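Local coordinates for protein restriction endonuclease Hpy99I (Helicobacter pylori, PDB 3GOX) that is a type II restriction endonuclease of the beta-beta-alpha-Me class that binds zinc, recognises a pseudopalindromic DNA target and cleaves it, at residues Met44-Phe47 and Glu52-Arg55; Tyr67-Gly70 and Lys76-Asn79; Thr69-Asp74 and Gln94-Gly99. All coordinates share one frame; numbering follows the deposited sequence. Where two conformers were deposited one is given.

Contact 1. Residues Met44-Phe47 and Glu52-Arg55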
loop_
_atom_site.group_PDB
_atom_site.type_symbol
_atom_site.label_atom_id
_atom_site.label_comp_id
_atom_site.label_asym_id
_atom_site.label_seq_id
_atom_site.Cartn_x
_atom_site.Cartn_y
_atom_site.Cartn_z
ATOM N N MET A 44 3.812 -4.938 37.095
ATOM C CA MET A 44 2.740 -5.399 36.214
ATOM C C MET A 44 3.171 -5.045 34.804
ATOM O O MET A 44 3.369 -3.868 34.505
ATOM C CB MET A 44 1.423 -4.723 36.543
ATOM C CG MET A 44 0.909 -5.037 37.933
ATOM S SD MET A 44 0.597 -6.815 38.192
ATOM C CE MET A 44 -0.526 -7.217 36.858
ATOM N N VAL A 45 3.363 -6.065 33.963
ATOM C CA VAL A 45 3.908 -5.884 32.619
ATOM C C VAL A 45 2.839 -6.258 31.596
ATOM O O VAL A 45 2.240 -7.323 31.696
ATOM C CB VAL A 45 5.115 -6.811 32.393
ATOM C CG1 VAL A 45 5.696 -6.608 30.993
ATOM C CG2 VAL A 45 6.187 -6.602 33.437
ATOM N N LEU A 46 2.600 -5.387 30.626
ATOM C CA LEU A 46 1.761 -5.751 29.458
ATOM C C LEU A 46 2.674 -6.310 28.399
ATOM O O LEU A 46 3.458 -5.565 27.777
ATOM C CB LEU A 46 1.000 -4.544 28.897
ATOM C CG LEU A 46 0.184 -4.832 27.638
ATOM C CD1 LEU A 46 -0.870 -5.887 27.915
ATOM C CD2 LEU A 46 -0.472 -3.559 27.138
ATOM N N PHE A 47 2.558 -7.617 28.187
ATOM C CA PHE A 47 3.263 -8.265 27.088
ATOM C C PHE A 47 2.451 -8.060 25.817
ATOM O O PHE A 47 1.307 -8.481 25.711
ATOM C CB PHE A 47 3.538 -9.722 27.427
ATOM C CG PHE A 47 4.621 -9.877 28.432
ATOM C CD1 PHE A 47 5.933 -9.678 28.053
ATOM C CD2 PHE A 47 4.343 -10.177 29.758
ATOM C CE1 PHE A 47 6.958 -9.796 28.970
ATOM C CE2 PHE A 47 5.363 -10.299 30.684
ATOM C CZ PHE A 47 6.675 -10.100 30.297
ATOM N N GLU A 52 -1.239 -9.595 27.220
ATOM C CA GLU A 52 -1.405 -10.253 28.514
ATOM C C GLU A 52 -0.688 -9.425 29.579
ATOM O O GLU A 52 0.490 -9.135 29.432
ATOM C CB GLU A 52 -0.810 -11.660 28.453
ATOM C CG GLU A 52 -1.146 -12.498 29.641
ATOM C CD GLU A 52 -0.792 -13.971 29.459
ATOM O OE1 GLU A 52 -0.901 -14.513 28.332
ATOM O OE2 GLU A 52 -0.420 -14.584 30.476
ATOM N N LEU A 53 -1.419 -9.048 30.632
ATOM C CA LEU A 53 -0.874 -8.248 31.727
ATOM C C LEU A 53 -0.537 -9.221 32.845
ATOM O O LEU A 53 -1.415 -9.939 33.334
ATOM C CB LEU A 53 -1.909 -7.199 32.201
ATOM C CG LEU A 53 -1.484 -5.719 32.213
ATOM C CD1 LEU A 53 -2.600 -4.806 32.717
ATOM C CD2 LEU A 53 -0.249 -5.509 33.022
ATOM N N LYS A 54 0.738 -9.268 33.236
ATOM C CA LYS A 54 1.213 -10.237 34.217
ATOM C C LYS A 54 2.032 -9.563 35.299
ATOM O O LYS A 54 2.760 -8.610 35.026
ATOM C CB LYS A 54 2.100 -11.275 33.535
ATOM C CG LYS A 54 1.326 -12.281 32.688
ATOM C CD LYS A 54 2.249 -13.244 31.979
ATOM C CE LYS A 54 2.838 -14.271 32.929
ATOM N NZ LYS A 54 1.873 -15.333 33.349
ATOM N N ARG A 55 1.924 -10.088 36.520
ATOM C CA ARG A 55 2.812 -9.699 37.617
ATOM C C ARG A 55 4.133 -10.458 37.514
ATOM O O ARG A 55 4.140 -11.698 37.513
ATOM C CB ARG A 55 2.179 -9.974 38.989
ATOM C CG ARG A 55 3.038 -9.441 40.110
ATOM C CD ARG A 55 2.331 -9.419 41.446
ATOM N NE ARG A 55 1.254 -8.424 41.532
ATOM C CZ ARG A 55 1.414 -7.094 41.506
ATOM N NH1 ARG A 55 2.614 -6.533 41.358
ATOM N NH2 ARG A 55 0.345 -6.309 41.612
#
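Met44 and Arg55 meet at one end of the antiparallel pairing of two strands, where the sulfur SD of Met44 sits over the centre of one face of the Arg55 guanidinium, 3.4 Å from CZ. The methionine chain bends at chi2 and chi3 (-61° and -55°), which curls SD over the planar group; a flexible, polarisable thioether suits such a site. Arg55 NH1 is meanwhile hydrogen-bonded to Asn39 OD1. The close-packed part is the backbone. Val45 N donates to Lys54 O at 2.8 Å, Lys54 N returns a bond to Val45 O at 2.9 Å, and Phe47 pairs with Glu52 in the same reciprocal way. Between these pairs, Leu53 CD2 lies 3.4 Å from Val45 O, on the face carrying Met44 and Leu46. That face is the more open one, with Leu53 and Arg55 exposed. On the other face, buried Val45 and Phe47 contrast with Glu52 and Lys54, whose charged ends make a long salt bridge with each other (Lys54 NZ to Glu52 OE2). The two strands make a hairpin at the margin of the SH3-like sheet: 52-57 is outermost, while 42-47 pairs on its other flank with strand 32-39, and Val45 and Phe47 reach Val18 and Ala20 of strand 17-20.

Contact 2. Residues Tyr67-Gly70 and Lys76-Asn79. With ZN (zinc ion), chain E.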
loop_
_atom_site.group_PDB
_atom_site.type_symbol
_atom_site.label_atom_id
_atom_site.label_comp_id
_atom_site.label_asym_id
_atom_site.label_seq_id
_atom_site.Cartn_x
_atom_site.Cartn_y
_atom_site.Cartn_z
ATOM N N TYR A 67 14.937 2.121 20.903
ATOM C CA TYR A 67 15.550 2.907 19.831
ATOM C C TYR A 67 16.887 2.371 19.341
ATOM O O TYR A 67 17.460 2.918 18.383
ATOM C CB TYR A 67 15.655 4.367 20.247
ATOM C CG TYR A 67 14.299 4.949 20.586
ATOM C CD1 TYR A 67 13.281 4.988 19.640
ATOM C CD2 TYR A 67 14.015 5.391 21.864
ATOM C CE1 TYR A 67 12.025 5.511 19.961
ATOM C CE2 TYR A 67 12.774 5.912 22.181
ATOM C CZ TYR A 67 11.791 5.958 21.236
ATOM O OH TYR A 67 10.572 6.485 21.617
ATOM N N ARG A 68 17.390 1.317 19.978
ATOM C CA ARG A 68 18.538 0.580 19.469
ATOM C C ARG A 68 18.102 -0.821 19.056
ATOM O O ARG A 68 18.794 -1.812 19.318
ATOM C CB ARG A 68 19.678 0.558 20.488
ATOM C CG ARG A 68 20.352 1.924 20.623
ATOM C CD ARG A 68 21.596 1.893 21.461
ATOM N NE ARG A 68 21.268 1.799 22.875
ATOM C CZ ARG A 68 22.098 1.365 23.811
ATOM N NH1 ARG A 68 23.318 0.955 23.490
ATOM N NH2 ARG A 68 21.710 1.330 25.083
ATOM N N THR A 69 16.947 -0.863 18.407
ATOM C CA THR A 69 16.439 -2.056 17.733
ATOM C C THR A 69 15.960 -1.628 16.352
ATOM O O THR A 69 15.677 -0.445 16.123
ATOM C CB THR A 69 15.256 -2.737 18.496
ATOM O OG1 THR A 69 14.083 -1.923 18.405
ATOM C CG2 THR A 69 15.593 -2.999 19.962
ATOM N N GLY A 70 15.887 -2.590 15.432
ATOM C CA GLY A 70 15.359 -2.373 14.092
ATOM C C GLY A 70 16.452 -2.042 13.109
ATOM O O GLY A 70 17.609 -2.433 13.288
ATOM N N LYS A 76 15.580 -6.850 16.261
ATOM C CA LYS A 76 14.389 -6.141 15.818
ATOM C C LYS A 76 13.190 -6.741 16.543
ATOM O O LYS A 76 13.150 -7.967 16.779
ATOM C CB LYS A 76 14.236 -6.238 14.288
ATOM C CG LYS A 76 13.019 -5.543 13.685
ATOM C CD LYS A 76 12.975 -5.661 12.156
ATOM C CE LYS A 76 11.933 -4.776 11.600
ATOM N NZ LYS A 76 11.858 -4.872 10.119
ATOM N N ILE A 77 12.234 -5.889 16.905
ATOM C CA ILE A 77 10.998 -6.314 17.566
ATOM C C ILE A 77 9.929 -6.559 16.490
ATOM O O ILE A 77 9.626 -5.656 15.701
ATOM C CB ILE A 77 10.490 -5.264 18.543
ATOM C CG1 ILE A 77 11.558 -4.904 19.579
ATOM C CG2 ILE A 77 9.206 -5.758 19.233
ATOM C CD1 ILE A 77 11.213 -3.648 20.422
ATOM N N CYS A 78 9.355 -7.767 16.443
ATOM C CA CYS A 78 8.327 -8.103 15.457
ATOM C C CYS A 78 7.035 -7.330 15.742
ATOM O O CYS A 78 6.644 -7.195 16.894
ATOM C CB CYS A 78 8.059 -9.599 15.459
ATOM S SG CYS A 78 6.678 -10.102 14.400
ATOM N N ASN A 79 6.361 -6.833 14.703
ATOM C CA ASN A 79 5.149 -6.040 14.897
ATOM C C ASN A 79 3.893 -6.842 15.168
ATOM O O ASN A 79 2.838 -6.246 15.416
ATOM C CB ASN A 79 4.904 -5.088 13.721
ATOM C CG ASN A 79 4.343 -5.804 12.514
ATOM O OD1 ASN A 79 4.787 -6.878 12.184
ATOM N ND2 ASN A 79 3.365 -5.207 11.861
HETATM ZN ZN ZN E . 6.660 -12.355 14.945
HETATM O O HOH W 1 12.493 -3.072 16.371
#
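Lys76 lies along the backbone of Gly70, and its side chain can be followed outward from there. CB and CG each pass 4.0 Å from Gly70 CA, an ordinary van der Waals contact. Gly70 has a positive phi (94°), a backbone shape in which a CB would be pressed against the carbonyl O of Thr69, so glycine is the natural residue here. With CG anti to the backbone N (chi1 180°) and the chain extended beyond it, CD and CE have no near partner in 67-70; the side chain packs on Phe90, and its terminal NZ hydrogen-bonds to Thr103 OG1 and Arg104 O.

Thr69 faces the next residue of the strand. Its OG1 comes within 3.9 Å of Ile77 CD1, the two side chains crossing at a slant. A water bridges the same pair, donating to Thr69 OG1 at 2.8 Å and accepting from Ile77 N at 2.9 Å, while OG1 also bonds to Ile66 O. One residue on, Cys78 SG binds the zinc ion at 2.3 Å, joined there by Cys81, Cys107 and Cys110.

The chemistry is therefore van der Waals contact, aliphatic CH2 groups on a glycine and a hydroxyl beside a methyl, plus one water bridge: no direct polar bond joins the segments, and the zinc-cysteine bond holds the chain just beyond.

Contact 3. Residues Thr69-Asp74 and Gln94-Gly99. With nucleotides of chain D; nucleotides of chain C.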
loop_
_atom_site.group_PDB
_atom_site.type_symbol
_atom_site.label_atom_id
_atom_site.label_comp_id
_atom_site.label_asym_id
_atom_site.label_seq_id
_atom_site.Cartn_x
_atom_site.Cartn_y
_atom_site.Cartn_z
ATOM N N THR A 69 16.947 -0.863 18.407
ATOM C CA THR A 69 16.439 -2.056 17.733
ATOM C C THR A 69 15.960 -1.628 16.352
ATOM O O THR A 69 15.677 -0.445 16.123
ATOM C CB THR A 69 15.256 -2.737 18.496
ATOM O OG1 THR A 69 14.083 -1.923 18.405
ATOM C CG2 THR A 69 15.593 -2.999 19.962
ATOM N N GLY A 70 15.887 -2.590 15.432
ATOM C CA GLY A 70 15.359 -2.373 14.092
ATOM C C GLY A 70 16.452 -2.042 13.109
ATOM O O GLY A 70 17.609 -2.433 13.288
ATOM N N LYS A 71 16.101 -1.296 12.077
ATOM C CA LYS A 71 17.054 -0.940 11.045
ATOM C C LYS A 71 18.309 -0.301 11.649
ATOM O O LYS A 71 18.227 0.660 12.397
ATOM C CB LYS A 71 16.411 0.020 10.047
ATOM C CG LYS A 71 17.358 0.441 8.928
ATOM C CD LYS A 71 16.690 1.342 7.893
ATOM C CE LYS A 71 16.099 0.516 6.771
ATOM N NZ LYS A 71 15.532 1.372 5.694
ATOM N N GLY A 72 19.459 -0.862 11.306
ATOM C CA GLY A 72 20.742 -0.349 11.768
ATOM C C GLY A 72 21.299 -1.092 12.971
ATOM O O GLY A 72 22.399 -0.778 13.446
ATOM N N TYR A 73 20.533 -2.072 13.462
ATOM C CA TYR A 73 20.858 -2.814 14.694
ATOM C C TYR A 73 20.785 -4.328 14.488
ATOM O O TYR A 73 20.285 -4.792 13.468
ATOM C CB TYR A 73 19.970 -2.350 15.872
ATOM C CG TYR A 73 20.100 -0.864 16.127
ATOM C CD1 TYR A 73 21.118 -0.368 16.913
ATOM C CD2 TYR A 73 19.237 0.049 15.530
ATOM C CE1 TYR A 73 21.279 0.996 17.123
ATOM C CE2 TYR A 73 19.389 1.418 15.734
ATOM C CZ TYR A 73 20.419 1.886 16.525
ATOM O OH TYR A 73 20.613 3.239 16.762
ATOM N N ASP A 74 21.305 -5.064 15.471
ATOM C CA ASP A 74 21.433 -6.531 15.426
ATOM C C ASP A 74 20.107 -7.256 15.614
ATOM O O ASP A 74 19.948 -8.390 15.136
ATOM C CB ASP A 74 22.386 -7.023 16.537
ATOM C CG ASP A 74 23.868 -6.943 16.161
ATOM O OD1 ASP A 74 24.227 -6.389 15.104
ATOM O OD2 ASP A 74 24.688 -7.439 16.960
ATOM N N GLN A 94 13.056 -4.492 0.855
ATOM C CA GLN A 94 13.211 -3.262 0.075
ATOM C C GLN A 94 14.601 -2.652 0.344
ATOM O O GLN A 94 15.395 -3.196 1.117
ATOM C CB GLN A 94 12.085 -2.251 0.400
ATOM C CG GLN A 94 10.954 -2.179 -0.630
ATOM C CD GLN A 94 11.403 -1.574 -1.969
ATOM O OE1 GLN A 94 12.580 -1.268 -2.175
ATOM N NE2 GLN A 94 10.451 -1.395 -2.892
ATOM N N THR A 95 14.870 -1.535 -0.324
ATOM C CA THR A 95 16.113 -0.785 -0.197
ATOM C C THR A 95 15.728 0.685 -0.100
ATOM O O THR A 95 14.886 1.145 -0.885
ATOM C CB THR A 95 17.012 -0.962 -1.448
ATOM O OG1 THR A 95 17.134 -2.350 -1.781
ATOM C CG2 THR A 95 18.390 -0.371 -1.212
ATOM N N ASP A 96 16.318 1.420 0.846
ATOM C CA ASP A 96 16.036 2.856 0.979
ATOM C C ASP A 96 16.974 3.691 0.090
ATOM O O ASP A 96 17.854 3.142 -0.574
ATOM C CB ASP A 96 16.064 3.320 2.452
ATOM C CG ASP A 96 17.434 3.202 3.105
ATOM O OD1 ASP A 96 18.477 3.268 2.413
ATOM O OD2 ASP A 96 17.451 3.043 4.345
ATOM N N ALA A 97 16.765 5.010 0.088
ATOM C CA ALA A 97 17.513 5.937 -0.777
ATOM C C ALA A 97 19.002 5.925 -0.471
ATOM O O ALA A 97 19.814 6.254 -1.333
ATOM C CB ALA A 97 16.968 7.360 -0.633
ATOM N N LYS A 98 19.345 5.554 0.757
ATOM C CA LYS A 98 20.737 5.470 1.200
ATOM C C LYS A 98 21.362 4.090 0.955
ATOM O O LYS A 98 22.471 3.814 1.423
ATOM C CB LYS A 98 20.812 5.825 2.682
ATOM C CG LYS A 98 20.199 7.186 3.010
ATOM C CD LYS A 98 19.969 7.362 4.503
ATOM C CE LYS A 98 19.086 8.574 4.791
ATOM N NZ LYS A 98 17.674 8.374 4.355
ATOM N N GLY A 99 20.647 3.225 0.237
ATOM C CA GLY A 99 21.156 1.904 -0.142
ATOM C C GLY A 99 21.058 0.826 0.931
ATOM O O GLY A 99 21.497 -0.301 0.711
ATOM P P DC D 3 14.704 7.214 2.461
ATOM O OP1 DC D 3 15.756 6.770 3.408
ATOM O OP2 DC D 3 14.594 6.568 1.128
ATOM O "O5'" DC D 3 13.302 7.069 3.200
ATOM C "C5'" DC D 3 13.147 7.444 4.569
ATOM C "C4'" DC D 3 11.776 7.038 5.051
ATOM O "O4'" DC D 3 10.762 7.801 4.369
ATOM C "C3'" DC D 3 11.440 5.588 4.736
ATOM O "O3'" DC D 3 12.001 4.750 5.752
ATOM C "C2'" DC D 3 9.924 5.597 4.743
ATOM C "C1'" DC D 3 9.578 7.014 4.266
ATOM N N1 DC D 3 9.084 7.125 2.885
ATOM C C2 DC D 3 7.703 7.120 2.661
ATOM O O2 DC D 3 6.941 6.958 3.629
ATOM N N3 DC D 3 7.235 7.290 1.403
ATOM C C4 DC D 3 8.090 7.449 0.390
ATOM N N4 DC D 3 7.582 7.644 -0.828
ATOM C C5 DC D 3 9.501 7.422 0.582
ATOM C C6 DC D 3 9.951 7.258 1.833
ATOM P P DG D 4 12.226 3.186 5.472
ATOM O OP1 DG D 4 13.272 2.731 6.426
ATOM O OP2 DG D 4 12.409 2.951 4.015
ATOM O "O5'" DG D 4 10.847 2.533 5.932
ATOM C "C5'" DG D 4 10.246 2.926 7.165
ATOM C "C4'" DG D 4 8.831 2.402 7.276
ATOM O "O4'" DG D 4 8.031 2.916 6.181
ATOM C "C3'" DG D 4 8.653 0.888 7.217
ATOM O "O3'" DG D 4 7.439 0.557 7.900
ATOM C "C2'" DG D 4 8.509 0.647 5.724
ATOM C "C1'" DG D 4 7.672 1.848 5.301
ATOM N N9 DG D 4 7.885 2.313 3.933
ATOM C C8 DG D 4 9.089 2.520 3.301
ATOM N N7 DG D 4 8.958 3.004 2.095
ATOM C C5 DG D 4 7.585 3.111 1.914
ATOM C C6 DG D 4 6.831 3.591 0.803
ATOM O O6 DG D 4 7.243 4.060 -0.266
ATOM N N1 DG D 4 5.464 3.501 1.037
ATOM C C2 DG D 4 4.887 3.028 2.191
ATOM N N2 DG D 4 3.546 3.012 2.223
ATOM N N3 DG D 4 5.575 2.598 3.239
ATOM C C4 DG D 4 6.908 2.668 3.030
ATOM P P DG C 4 10.019 0.003 -9.377
ATOM O OP1 DG C 4 10.519 0.657 -10.615
ATOM O OP2 DG C 4 10.625 0.353 -8.065
ATOM O "O5'" DG C 4 8.446 0.255 -9.312
ATOM C "C5'" DG C 4 7.586 -0.346 -10.280
ATOM C "C4'" DG C 4 6.134 -0.220 -9.878
ATOM O "O4'" DG C 4 5.920 -0.862 -8.598
ATOM C "C3'" DG C 4 5.594 1.194 -9.701
ATOM O "O3'" DG C 4 4.179 1.149 -9.906
ATOM C "C2'" DG C 4 5.915 1.471 -8.242
ATOM C "C1'" DG C 4 5.614 0.120 -7.605
ATOM N N9 DG C 4 6.388 -0.208 -6.408
ATOM C C8 DG C 4 7.742 -0.051 -6.224
ATOM N N7 DG C 4 8.158 -0.496 -5.068
ATOM C C5 DG C 4 7.010 -0.964 -4.445
ATOM C C6 DG C 4 6.832 -1.588 -3.173
ATOM O O6 DG C 4 7.689 -1.883 -2.326
ATOM N N1 DG C 4 5.496 -1.885 -2.932
ATOM C C2 DG C 4 4.462 -1.634 -3.798
ATOM N N2 DG C 4 3.234 -1.976 -3.372
ATOM N N3 DG C 4 4.615 -1.081 -4.994
ATOM C C4 DG C 4 5.904 -0.774 -5.249
#
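The ammonium nitrogen NZ of Lys71 is gripped by three groups: it donates to the phosphate oxygen OP1 of DG4 of chain D at 2.7 Å, to Asp96 OD2 at 2.9 Å as a salt bridge, and it is hydrogen-bonded to Thr102 OG1. A kink at chi3 (-91°) in an otherwise extended lysine chain turns NZ to the phosphate as the chain spans the gap between a type II beta turn at Gly70-Tyr73 and the hairpin end at Asp96. NZ meets OD2 on its anti side, 32° out of the carboxylate plane. The same OD2 also takes a salt bridge from Arg100 NE; shared by two cationic groups, it would be expected to favour the ionised form, in spite of the phosphates near by. Asp96 OD1 accepts a weak bond from Lys98 N in an Asx turn, within the type I beta turn that closes at Gly99, a residue with positive phi that suits glycine.

That turn presents its own groups to DC3 of chain D. Ala97 N donates to OP2 at 2.9 Å, and the methyl CB packs closely against the same OP2. Further up the strand, Gln94 NE2 donates almost straight (172°) to O6 of DG4 of chain C at 2.9 Å, on the major-groove edge of the base. Its OE1 accepts Thr95 N in the carbonyl plane, on a lone pair, which fixes the amide's rotation and so directs NE2 to the guanine.

The chemistry implies a division of labour at the DNA: Lys71 meets a phosphate with its ammonium and Ala97 meets another with its main-chain N-H, Gln94 bonds a base edge, consistent with a part in sequence recognition, and Asp96 probably steadies Lys71 beside its phosphate.

Overall arrangement
The three contacts run from an SH3-like sheet to a DNA-binding surface. Contact 1 stands apart, its centre about 20 Å from that of contact 2 and about 31 Å from that of contact 3; it is the one built on regular strand pairing, with Val45 and Phe47 buried on one face and the other more exposed. Contacts 2 and 3 are neighbours within the His-Me finger region, share Thr69 and Gly70, and touch where Arg68 packs on Tyr73. From this common loop, contact 2 turns to the strand leading into the zinc site, by van der Waals contact and water, whereas contact 3 reaches by charge to DNA. Both also touch the second subunit.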